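Local atomic coordinates of orotidine 5'-phosphate decarboxylase (Pyrococcus horikoshii, PDB entry 2CZD), a protein that probably catalyses the decarboxylation of orotidine 5'-monophosphate to uridine 5'-monophosphate, the last step of de novo UMP synthesis, and works as a homodimer. Residues E144-I149 and I159-I164; D91-V96 and I102-E107. All blocks are in the same frame, centred on the assembly; numbering follows the deposited sequence.

From the N terminus, contact 2 comes first: after helix 90-97 the chain turns back through a short loop, so that residues 91-96 lie against residues 102-107 of the next barrel strand. Contact 1 follows after this loop has closed, when helix 144-150 folds onto strand 158-161 and the turn after it. The two are therefore in series, neither nested nor crossed, with strand 135-137 between their strands in the closed sheet. The centres of contacts 1 and 2 are about 18 Å apart, yet the two contacts meet directly. Arg145 of contact 1 forms a salt bridge with Glu107 of contact 2 (NH2 to OE1, 2.7 Å), and Leu160 CD2 packs on Ile103 CD1 at 3.9 Å inside the barrel.

Contact 1 of 2, residues E144-I149 and I159-I164; sequences ERIGYI and ILAPGI
Ile146 and Ile149, one turn apart on the helix, meet Ile159, Ala161 and Ile164 of the strand and the loop beyond it in a contact whose side chains are all apolar. The CG1-CD1 bond of Ile146 lies broadside to the Ala161 methyl, with CD1 3.8 Å and CG1 4.2 Å from Ala161 CB. The first torsion of Ile146 (chi1 -66°) swings CG1 toward the strand although the CB itself does not point there, and the extended chi2 of 174° carries CD1 on alongside the Ala161 methyl, to within 4.5 Å of Ile164 CD1, a looser touch that brings in the loop. One turn further along the helix, the branch methyl Ile149 CG2 meets Ile159 CD1 at 4.0 Å, and the two side chains cross obliquely. Ile159 CD1 also lies 4.0 Å from the carbonyl oxygen Ile146 O, a plain van der Waals approach to the helix backbone. Ala174 and Ala177 of helix 170-177 pack against Ile146 as well, while Val136 of the preceding strand touches Ile149.

The polar side chains of Arg145 and Tyr148 face other partners. NH2 of Arg145 stands 3.3 Å above one face of the Tyr148 ring, displaced toward its rim. Tyr148 OH in turn is hydrogen-bonded to Asp122.

Helix 144-149 and strand 159-161 run almost antiparallel, at 170° with axes 10.1 Å apart, the return leg of a beta-alpha-beta unit begun by strand 135-137. Ala161 leads directly into Pro162, Gly163 and Ile164, which belong to the substrate-binding loop, and the contact thus joins the outer helical layer to the C-terminal end of a strand in the TIM barrel, where this family binds its substrate.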
# COMPACT_ATOMS: atom_id res chain seq x y z
N GLU B 144 -12.23 22.05 10.97
CA GLU B 144 -11.82 22.89 9.86
C GLU B 144 -11.47 22.15 8.57
O GLU B 144 -11.84 22.61 7.51
CB GLU B 144 -10.65 23.80 10.26
CG GLU B 144 -9.96 24.47 9.07
CD GLU B 144 -8.86 25.46 9.47
OE1 GLU B 144 -8.10 25.16 10.42
OE2 GLU B 144 -8.77 26.53 8.83
N ARG B 145 -10.78 21.01 8.67
CA ARG B 145 -10.38 20.27 7.47
C ARG B 145 -11.54 19.67 6.68
O ARG B 145 -11.44 19.53 5.46
CB ARG B 145 -9.38 19.17 7.81
CG ARG B 145 -8.17 19.64 8.59
CD ARG B 145 -7.51 20.84 7.92
NE ARG B 145 -7.07 20.55 6.56
CZ ARG B 145 -6.66 21.48 5.70
NH1 ARG B 145 -6.63 22.76 6.06
NH2 ARG B 145 -6.28 21.14 4.48
N ILE B 146 -12.62 19.30 7.36
CA ILE B 146 -13.76 18.75 6.65
C ILE B 146 -14.32 19.85 5.74
O ILE B 146 -14.55 19.64 4.54
CB ILE B 146 -14.86 18.26 7.62
CG1 ILE B 146 -14.35 17.06 8.42
CG2 ILE B 146 -16.12 17.88 6.83
CD1 ILE B 146 -15.33 16.58 9.51
N GLY B 147 -14.54 21.03 6.32
CA GLY B 147 -15.05 22.14 5.54
C GLY B 147 -14.08 22.61 4.47
O GLY B 147 -14.48 22.92 3.35
N TYR B 148 -12.79 22.63 4.81
CA TYR B 148 -11.76 23.07 3.88
C TYR B 148 -11.82 22.22 2.62
O TYR B 148 -11.78 22.72 1.50
CB TYR B 148 -10.37 22.93 4.50
CG TYR B 148 -9.26 23.38 3.59
CD1 TYR B 148 -8.77 24.68 3.66
CD2 TYR B 148 -8.71 22.52 2.65
CE1 TYR B 148 -7.75 25.11 2.81
CE2 TYR B 148 -7.68 22.94 1.79
CZ TYR B 148 -7.21 24.24 1.88
OH TYR B 148 -6.19 24.67 1.06
N ILE B 149 -11.92 20.91 2.82
CA ILE B 149 -11.97 20.00 1.69
C ILE B 149 -13.30 20.14 0.95
O ILE B 149 -13.33 20.19 -0.29
CB ILE B 149 -11.72 18.54 2.16
CG1 ILE B 149 -10.25 18.43 2.60
CG2 ILE B 149 -12.11 17.53 1.07
CD1 ILE B 149 -9.87 17.11 3.27
N ILE B 159 -17.51 12.73 1.37
CA ILE B 159 -16.41 12.89 2.30
C ILE B 159 -16.61 11.91 3.46
O ILE B 159 -17.71 11.83 4.04
CB ILE B 159 -16.34 14.31 2.84
CG1 ILE B 159 -15.89 15.25 1.73
CG2 ILE B 159 -15.35 14.41 4.00
CD1 ILE B 159 -15.84 16.73 2.15
N LEU B 160 -15.57 11.15 3.77
CA LEU B 160 -15.61 10.20 4.89
C LEU B 160 -14.64 10.79 5.91
O LEU B 160 -13.50 11.09 5.58
CB LEU B 160 -15.14 8.81 4.45
CG LEU B 160 -16.08 8.09 3.47
CD1 LEU B 160 -15.75 8.53 2.04
CD2 LEU B 160 -15.90 6.57 3.57
N ALA B 161 -15.08 10.94 7.16
CA ALA B 161 -14.24 11.58 8.18
C ALA B 161 -13.92 10.76 9.43
O ALA B 161 -14.81 10.45 10.23
CB ALA B 161 -14.89 12.90 8.62
N PRO B 162 -12.64 10.38 9.58
CA PRO B 162 -12.19 9.61 10.74
C PRO B 162 -11.71 10.62 11.80
O PRO B 162 -11.67 11.84 11.57
CB PRO B 162 -11.01 8.81 10.19
CG PRO B 162 -10.37 9.80 9.23
CD PRO B 162 -11.57 10.49 8.56
N GLY B 163 -11.38 10.11 12.98
CA GLY B 163 -10.81 10.96 14.03
C GLY B 163 -11.68 12.00 14.71
O GLY B 163 -11.16 13.00 15.21
N ILE B 164 -12.98 11.76 14.73
CA ILE B 164 -13.92 12.69 15.35
C ILE B 164 -13.73 12.63 16.87
O ILE B 164 -13.53 11.55 17.43
CB ILE B 164 -15.38 12.30 14.99
CG1 ILE B 164 -15.54 12.28 13.46
CG2 ILE B 164 -16.37 13.30 15.64
CD1 ILE B 164 -15.01 13.54 12.80

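Contact 2 of 2, residues D91-V96 and I102-E107; sequences DSVMAV and IIMVVE
Val93 sets its CG1 methyl against the tip of Ile102, 3.4 Å from CD1, closer than carbon atoms usually pack. The two side chains cross at about a right angle. Ile102 holds CG1 between its backbone N and carbonyl carbon (chi1 59°), a less roomy arrangement that directs CD1 to Val93 while CG2 serves Val96: this methyl lies 3.5 Å from Val96 CG1, one turn further along the helix. One isoleucine thus bridges two valines, using a different branch for each.

Met104 adds its sulfur, SD standing 4.2 Å from Val93 CG1. Ile131 and Val127 of helix 121-131 extend the same layer, packing on Val93 and Met104 respectively, and Val96 also rests on Val84 of strand 81-85. At the start of the helix segment, Asp91 OD1 accepts a hydrogen bond from Gly112 N of the second subunit.

The helix and strand axes run 9.7 Å apart at 158°, the returning half of a beta-alpha-beta unit in the barrel. With buried methyls and a thioether as its whole chemistry, the contact is consistent with cohesion from close packing and burial of apolar surface, with nothing polar to fix its direction.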
# COMPACT_ATOMS: atom_id res chain seq x y z
N ASP B 91 -2.95 7.28 -13.56
CA ASP B 91 -3.02 5.94 -14.14
C ASP B 91 -3.17 4.89 -13.05
O ASP B 91 -3.95 3.95 -13.21
CB ASP B 91 -1.82 5.64 -15.07
CG ASP B 91 -0.46 6.01 -14.48
OD1 ASP B 91 0.54 5.86 -15.21
OD2 ASP B 91 -0.38 6.43 -13.32
N SER B 92 -2.44 5.04 -11.95
CA SER B 92 -2.56 4.10 -10.85
C SER B 92 -3.95 4.18 -10.21
O SER B 92 -4.48 3.16 -9.77
CB SER B 92 -1.46 4.32 -9.82
OG SER B 92 -0.22 3.86 -10.35
N VAL B 93 -4.55 5.38 -10.18
CA VAL B 93 -5.90 5.51 -9.63
C VAL B 93 -6.90 4.87 -10.59
O VAL B 93 -7.75 4.06 -10.18
CB VAL B 93 -6.30 6.99 -9.47
CG1 VAL B 93 -7.74 7.08 -9.00
CG2 VAL B 93 -5.39 7.67 -8.44
N MET B 94 -6.79 5.20 -11.89
CA MET B 94 -7.75 4.66 -12.84
C MET B 94 -7.66 3.15 -13.02
O MET B 94 -8.66 2.50 -13.35
CB MET B 94 -7.63 5.38 -14.19
CG MET B 94 -8.13 6.82 -14.16
SD MET B 94 -9.84 7.01 -13.57
CE MET B 94 -10.72 6.19 -14.82
N ALA B 95 -6.50 2.57 -12.74
CA ALA B 95 -6.38 1.11 -12.85
C ALA B 95 -7.28 0.40 -11.83
O ALA B 95 -7.73 -0.73 -12.06
CB ALA B 95 -4.94 0.66 -12.68
N VAL B 96 -7.53 1.07 -10.71
CA VAL B 96 -8.40 0.53 -9.68
C VAL B 96 -9.86 0.88 -10.01
O VAL B 96 -10.72 0.02 -9.92
CB VAL B 96 -8.06 1.11 -8.28
CG1 VAL B 96 -8.94 0.48 -7.22
CG2 VAL B 96 -6.58 0.84 -7.97
N ILE B 102 -13.96 3.71 -5.94
CA ILE B 102 -12.80 4.10 -5.18
C ILE B 102 -13.02 5.30 -4.29
O ILE B 102 -13.94 6.09 -4.48
CB ILE B 102 -11.61 4.45 -6.13
CG1 ILE B 102 -12.00 5.59 -7.08
CG2 ILE B 102 -11.20 3.19 -6.92
CD1 ILE B 102 -10.79 6.27 -7.78
N ILE B 103 -12.14 5.42 -3.30
CA ILE B 103 -12.13 6.54 -2.36
C ILE B 103 -10.68 7.00 -2.43
O ILE B 103 -9.77 6.18 -2.25
CB ILE B 103 -12.49 6.09 -0.93
CG1 ILE B 103 -13.98 5.73 -0.88
CG2 ILE B 103 -12.13 7.21 0.09
CD1 ILE B 103 -14.38 4.92 0.35
N MET B 104 -10.44 8.29 -2.66
CA MET B 104 -9.08 8.80 -2.81
C MET B 104 -8.51 9.51 -1.60
O MET B 104 -9.21 10.21 -0.90
CB MET B 104 -9.01 9.74 -4.03
CG MET B 104 -9.27 9.03 -5.34
SD MET B 104 -9.44 10.17 -6.76
CE MET B 104 -7.78 10.92 -6.83
N VAL B 105 -7.20 9.33 -1.38
CA VAL B 105 -6.52 9.99 -0.27
C VAL B 105 -5.99 11.32 -0.77
O VAL B 105 -5.16 11.37 -1.70
CB VAL B 105 -5.30 9.17 0.23
CG1 VAL B 105 -4.53 9.99 1.29
CG2 VAL B 105 -5.73 7.82 0.77
N VAL B 106 -6.47 12.40 -0.15
CA VAL B 106 -6.01 13.73 -0.52
C VAL B 106 -5.32 14.45 0.63
O VAL B 106 -4.68 15.48 0.42
CB VAL B 106 -7.19 14.60 -1.04
CG1 VAL B 106 -7.87 13.89 -2.19
CG2 VAL B 106 -8.18 14.92 0.09
N GLU B 107 -5.45 13.92 1.83
CA GLU B 107 -4.85 14.53 3.02
C GLU B 107 -4.75 13.43 4.08
O GLU B 107 -5.64 12.58 4.17
CB GLU B 107 -5.75 15.66 3.51
CG GLU B 107 -5.17 16.45 4.68
CD GLU B 107 -6.02 17.65 5.06
OE1 GLU B 107 -6.32 18.47 4.17
OE2 GLU B 107 -6.36 17.78 6.24